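Local coordinates for diguanylate cyclase/phosphodiesterase (Caldicellulosiruptor saccharolyticus, PDB 3MTK), which probably degrades cyclic di-GMP as a whole protein through its EAL domain, this chain being its GGDEF domain, at residues K79-K82 against F88-I91; L6-E11 against L21-N26. All coordinates share one frame; numbering follows the deposited sequence.

Contact 1. Residues K79-K82 against F88-I91; sequences KAFK and FAII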
loop_
_atom_site.group_PDB
_atom_site.type_symbol
_atom_site.label_atom_id
_atom_site.label_comp_id
_atom_site.label_asym_id
_atom_site.label_seq_id
_atom_site.Cartn_x
_atom_site.Cartn_y
_atom_site.Cartn_z
ATOM N N LYS A 79 4.717 9.122 -1.199
ATOM C CA LYS A 79 4.259 8.903 0.169
ATOM C C LYS A 79 3.751 7.491 0.397
ATOM O O LYS A 79 3.136 6.884 -0.486
ATOM C CB LYS A 79 3.146 9.899 0.508
ATOM C CG LYS A 79 3.598 11.344 0.577
ATOM C CD LYS A 79 4.549 11.564 1.747
ATOM C CE LYS A 79 3.863 11.295 3.087
ATOM N NZ LYS A 79 4.679 11.731 4.265
ATOM N N ALA A 80 4.007 6.978 1.596
ATOM C CA ALA A 80 3.583 5.639 1.975
ATOM C C ALA A 80 2.756 5.738 3.252
ATOM O O ALA A 80 3.129 6.456 4.179
ATOM C CB ALA A 80 4.799 4.756 2.198
ATOM N N PHE A 81 1.636 5.016 3.301
ATOM C CA PHE A 81 0.758 5.042 4.469
ATOM C C PHE A 81 0.322 3.661 4.926
ATOM O O PHE A 81 0.309 2.707 4.140
ATOM C CB PHE A 81 -0.507 5.850 4.165
ATOM C CG PHE A 81 -0.251 7.117 3.410
ATOM C CD1 PHE A 81 -0.010 7.092 2.039
ATOM C CD2 PHE A 81 -0.228 8.339 4.069
ATOM C CE1 PHE A 81 0.252 8.266 1.336
ATOM C CE2 PHE A 81 0.036 9.523 3.375
ATOM C CZ PHE A 81 0.275 9.485 2.007
ATOM N N LYS A 82 -0.041 3.559 6.201
ATOM C CA LYS A 82 -0.544 2.309 6.757
ATOM C C LYS A 82 -2.003 2.609 7.065
ATOM O O LYS A 82 -2.303 3.317 8.025
ATOM C CB LYS A 82 0.191 1.927 8.038
ATOM C CG LYS A 82 -0.324 0.633 8.670
ATOM C CD LYS A 82 0.053 -0.598 7.840
ATOM C CE LYS A 82 -0.610 -1.877 8.356
ATOM N NZ LYS A 82 -0.439 -2.120 9.821
ATOM N N PHE A 88 -1.502 -1.289 2.959
ATOM C CA PHE A 88 -0.706 -0.072 2.829
ATOM C C PHE A 88 -1.199 0.713 1.625
ATOM O O PHE A 88 -1.864 0.157 0.745
ATOM C CB PHE A 88 0.774 -0.404 2.616
ATOM C CG PHE A 88 1.449 -1.016 3.808
ATOM C CD1 PHE A 88 2.136 -0.222 4.718
ATOM C CD2 PHE A 88 1.452 -2.400 3.992
ATOM C CE1 PHE A 88 2.831 -0.794 5.800
ATOM C CE2 PHE A 88 2.138 -2.976 5.060
ATOM C CZ PHE A 88 2.833 -2.162 5.968
ATOM N N ALA A 89 -0.859 2.002 1.593
ATOM C CA ALA A 89 -1.239 2.893 0.493
ATOM C C ALA A 89 -0.054 3.746 0.043
ATOM O O ALA A 89 0.788 4.139 0.849
ATOM C CB ALA A 89 -2.389 3.799 0.923
ATOM N N ILE A 90 0.011 4.029 -1.249
ATOM C CA ILE A 90 1.084 4.854 -1.777
ATOM C C ILE A 90 0.538 5.924 -2.710
ATOM O O ILE A 90 -0.419 5.692 -3.451
ATOM C CB ILE A 90 2.105 4.037 -2.600
ATOM C CG1 ILE A 90 2.655 2.865 -1.783
ATOM C CG2 ILE A 90 3.239 4.957 -3.055
ATOM C CD1 ILE A 90 3.531 3.273 -0.625
ATOM N N ILE A 91 1.138 7.105 -2.646
ATOM C CA ILE A 91 0.780 8.195 -3.537
ATOM C C ILE A 91 2.046 8.290 -4.361
ATOM O O ILE A 91 3.123 8.482 -3.799
ATOM C CB ILE A 91 0.630 9.540 -2.822
ATOM C CG1 ILE A 91 -0.439 9.459 -1.728
ATOM C CG2 ILE A 91 0.302 10.612 -3.847
ATOM C CD1 ILE A 91 -1.817 9.196 -2.230
#
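Ala89 O takes the shortest hydrogen bond between the two strands, 2.7 Å from Phe81 N, with the donor in the carbonyl plane. Two weaker contacts from the same strand as Phe81 crowd round Ala89 O: Ala80 CA at 3.4 Å and, from the ring edge, Phe81 CD1 at 3.3 Å. Ala89 N returns a bond to Phe81 O and Lys79 exchanges a pair with Ile91, four antiparallel backbone bonds in all.

On the face with Phe81 and Ala89, the ring has CG opposite the carbonyl carbon (chi1 -43°), which swings its edge over the partner strand until CE1 reaches Ile91 CG1 at 3.4 Å. Leu21 of helix 18-30 packs on Phe81, Ala89 and Ile91 alike. Replacing Phe81 by alanine would probably open a gap beside Ile91 and take away part of Leu21's apolar support.

On the other face, Lys82 lays CD over the Phe88 ring, 3.8 Å from the centroid, a CH-pi contact. Its NZ, at most weakly attracted to the ring, makes a weak bond to Phe85 O. Nearby, CD1 of Ile90 presses tightly on Ala80 CB at 3.4 Å, and Ile70 of helix 56-74 covers Ile90 and Phe88.

This is the beta hairpin where GGDEF domains carry their signature; here it reads Gly-Phe-Asp-Arg-Phe, ending at Phe88, a degenerate motif consistent with a domain that does not act as a cyclase.

Contact 2. Residues L6-E11 against L21-N26; sequences LAFYDE and LIRWLN
Where the short N-terminal helix 3-8 runs out beside helix 18-30, Phe8 and Arg23 form a cation-pi stack on the surface of the domain. The guanidinium lies nearly flat over one face of the ring: CZ of Arg23 is 4.6 Å from the centroid of the Phe8 ring and 18° off its normal, and the two planes differ by 21°. The overlap is offset toward the rim, and the closest pair of atoms is NE of Arg23 and CE1 of Phe8, 4.2 Å apart.

The arginine chain is bent at its third torsion (chi3 -43°), which turns the guanidinium flat against the ring instead of leaving it pointing straight off the helix. No hydrogen bond crosses between the two segments, so the attraction would come from the positive charge over the pi cloud together with dispersion. On the opposite face of the ring sits CB of Ala7, leaving Phe8 sandwiched between the methyl of its own helix and the arginine. Both Phe8 and Arg23 also touch a crystal neighbour, so lattice packing may influence how they sit.

Polar links lie close by: Phe8 O is bonded to Ser20 OG and Ala7 O to Asn19 ND2, joining the end of the first helix to the start of the second. Between them runs the Asp-Glu-Leu-Thr-Gly-Leu-Pro-Asn segment beginning at Asp10, the sequence that typically marks the N-terminal entry into a GGDEF domain.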
loop_
_atom_site.group_PDB
_atom_site.type_symbol
_atom_site.label_atom_id
_atom_site.label_comp_id
_atom_site.label_asym_id
_atom_site.label_seq_id
_atom_site.Cartn_x
_atom_site.Cartn_y
_atom_site.Cartn_z
ATOM N N LEU A 6 -1.561 10.186 17.249
ATOM C CA LEU A 6 -2.606 9.196 17.424
ATOM C C LEU A 6 -3.673 9.419 16.354
ATOM O O LEU A 6 -4.356 8.492 15.922
ATOM C CB LEU A 6 -3.209 9.369 18.817
ATOM C CG LEU A 6 -3.673 8.181 19.655
ATOM C CD1 LEU A 6 -2.620 7.080 19.708
ATOM C CD2 LEU A 6 -3.960 8.708 21.057
ATOM N N ALA A 7 -3.795 10.657 15.907
ATOM C CA ALA A 7 -4.790 10.986 14.912
ATOM C C ALA A 7 -4.308 10.825 13.474
ATOM O O ALA A 7 -5.108 10.571 12.570
ATOM C CB ALA A 7 -5.266 12.410 15.136
ATOM N N PHE A 8 -3.005 10.950 13.260
ATOM C CA PHE A 8 -2.483 10.883 11.903
ATOM C C PHE A 8 -1.504 9.790 11.534
ATOM O O PHE A 8 -1.301 9.533 10.356
ATOM C CB PHE A 8 -1.865 12.230 11.555
ATOM C CG PHE A 8 -2.847 13.353 11.601
ATOM C CD1 PHE A 8 -3.904 13.398 10.697
ATOM C CD2 PHE A 8 -2.736 14.355 12.568
ATOM C CE1 PHE A 8 -4.841 14.425 10.754
ATOM C CE2 PHE A 8 -3.664 15.386 12.634
ATOM C CZ PHE A 8 -4.718 15.424 11.726
ATOM N N TYR A 9 -0.898 9.147 12.519
ATOM C CA TYR A 9 0.074 8.105 12.219
ATOM C C TYR A 9 -0.271 6.737 12.796
ATOM O O TYR A 9 -1.126 6.607 13.677
ATOM C CB TYR A 9 1.451 8.543 12.710
ATOM C CG TYR A 9 1.899 9.847 12.104
ATOM C CD1 TYR A 9 2.590 9.879 10.896
ATOM C CD2 TYR A 9 1.598 11.053 12.722
ATOM C CE1 TYR A 9 2.974 11.090 10.321
ATOM C CE2 TYR A 9 1.972 12.263 12.157
ATOM C CZ TYR A 9 2.660 12.277 10.960
ATOM O OH TYR A 9 3.029 13.486 10.417
ATOM N N ASP A 10 0.417 5.722 12.287
ATOM C CA ASP A 10 0.202 4.360 12.726
ATOM C C ASP A 10 1.181 3.987 13.835
ATOM O O ASP A 10 2.397 4.059 13.669
ATOM C CB ASP A 10 0.335 3.409 11.534
ATOM C CG ASP A 10 0.078 1.966 11.912
ATOM O OD1 ASP A 10 1.048 1.224 12.154
ATOM O OD2 ASP A 10 -1.106 1.576 11.981
ATOM N N GLU A 11 0.630 3.601 14.977
ATOM C CA GLU A 11 1.411 3.216 16.145
ATOM C C GLU A 11 2.615 2.338 15.817
ATOM O O GLU A 11 3.765 2.764 15.939
ATOM C CB GLU A 11 0.498 2.484 17.133
ATOM C CG GLU A 11 1.213 1.863 18.319
ATOM C CD GLU A 11 1.930 2.898 19.164
ATOM O OE1 GLU A 11 1.244 3.704 19.830
ATOM O OE2 GLU A 11 3.181 2.905 19.154
ATOM N N LEU A 21 -3.731 10.056 4.798
ATOM C CA LEU A 21 -3.884 9.740 3.380
ATOM C C LEU A 21 -4.969 10.630 2.792
ATOM O O LEU A 21 -4.837 11.134 1.675
ATOM C CB LEU A 21 -4.294 8.272 3.176
ATOM C CG LEU A 21 -4.743 7.900 1.753
ATOM C CD1 LEU A 21 -3.613 8.193 0.779
ATOM C CD2 LEU A 21 -5.131 6.430 1.673
ATOM N N ILE A 22 -6.048 10.813 3.544
ATOM C CA ILE A 22 -7.154 11.630 3.080
ATOM C C ILE A 22 -6.781 13.114 2.899
ATOM O O ILE A 22 -7.080 13.706 1.856
ATOM C CB ILE A 22 -8.347 11.481 4.028
ATOM C CG1 ILE A 22 -8.921 10.067 3.877
ATOM C CG2 ILE A 22 -9.393 12.553 3.734
ATOM C CD1 ILE A 22 -10.101 9.764 4.788
ATOM N N ARG A 23 -6.133 13.711 3.896
ATOM C CA ARG A 23 -5.723 15.108 3.776
ATOM C C ARG A 23 -4.882 15.255 2.513
ATOM O O ARG A 23 -5.206 16.046 1.632
ATOM C CB ARG A 23 -4.870 15.561 4.968
ATOM C CG ARG A 23 -5.627 15.890 6.241
ATOM C CD ARG A 23 -4.735 16.701 7.191
ATOM N NE ARG A 23 -3.383 16.154 7.241
ATOM C CZ ARG A 23 -2.370 16.694 7.910
ATOM N NH1 ARG A 23 -2.551 17.813 8.597
ATOM N NH2 ARG A 23 -1.177 16.109 7.892
ATOM N N TRP A 24 -3.803 14.484 2.430
ATOM C CA TRP A 24 -2.931 14.560 1.274
ATOM C C TRP A 24 -3.651 14.267 -0.031
ATOM O O TRP A 24 -3.231 14.741 -1.077
ATOM C CB TRP A 24 -1.719 13.639 1.440
ATOM C CG TRP A 24 -0.562 14.309 2.152
ATOM C CD1 TRP A 24 -0.002 15.527 1.852
ATOM C CD2 TRP A 24 0.196 13.785 3.250
ATOM N NE1 TRP A 24 1.053 15.788 2.693
ATOM C CE2 TRP A 24 1.198 14.736 3.561
ATOM C CE3 TRP A 24 0.127 12.605 4.002
ATOM C CZ2 TRP A 24 2.128 14.537 4.592
ATOM C CZ3 TRP A 24 1.054 12.405 5.030
ATOM C CH2 TRP A 24 2.041 13.369 5.313
ATOM N N LEU A 25 -4.735 13.500 0.021
ATOM C CA LEU A 25 -5.490 13.208 -1.197
ATOM C C LEU A 25 -6.252 14.448 -1.656
ATOM O O LEU A 25 -6.194 14.818 -2.826
ATOM C CB LEU A 25 -6.472 12.057 -0.973
ATOM C CG LEU A 25 -5.923 10.649 -1.256
ATOM C CD1 LEU A 25 -6.961 9.598 -0.889
ATOM C CD2 LEU A 25 -5.550 10.534 -2.728
ATOM N N ASN A 26 -6.970 15.083 -0.734
ATOM C CA ASN A 26 -7.724 16.288 -1.067
ATOM C C ASN A 26 -6.784 17.341 -1.636
ATOM O O ASN A 26 -7.137 18.072 -2.559
ATOM C CB ASN A 26 -8.416 16.860 0.169
ATOM C CG ASN A 26 -9.431 15.908 0.754
ATOM O OD1 ASN A 26 -10.054 15.129 0.031
ATOM N ND2 ASN A 26 -9.617 15.975 2.069
#

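How the contacts relate
From the N terminus, contact 2 comes first: it closes the loop between helix 3-8 and helix 18-30. The chain then passes through strand 37-44 and helices 47-54 and 56-74 before contact 1 closes the short turn of hairpin 79-84/87-93. The two are in series, neither nested nor crossed, yet they meet in space with centres about 10 Å apart. Helix 18-30 is the bridge: Trp24 packs on Phe81 and Lys79, and Leu21 on Ile91. Asp10 also touches Lys82. Together they fasten the N-terminal helices to the hairpin at the edge of the central sheet, whose other face is backed there by helix 56-74.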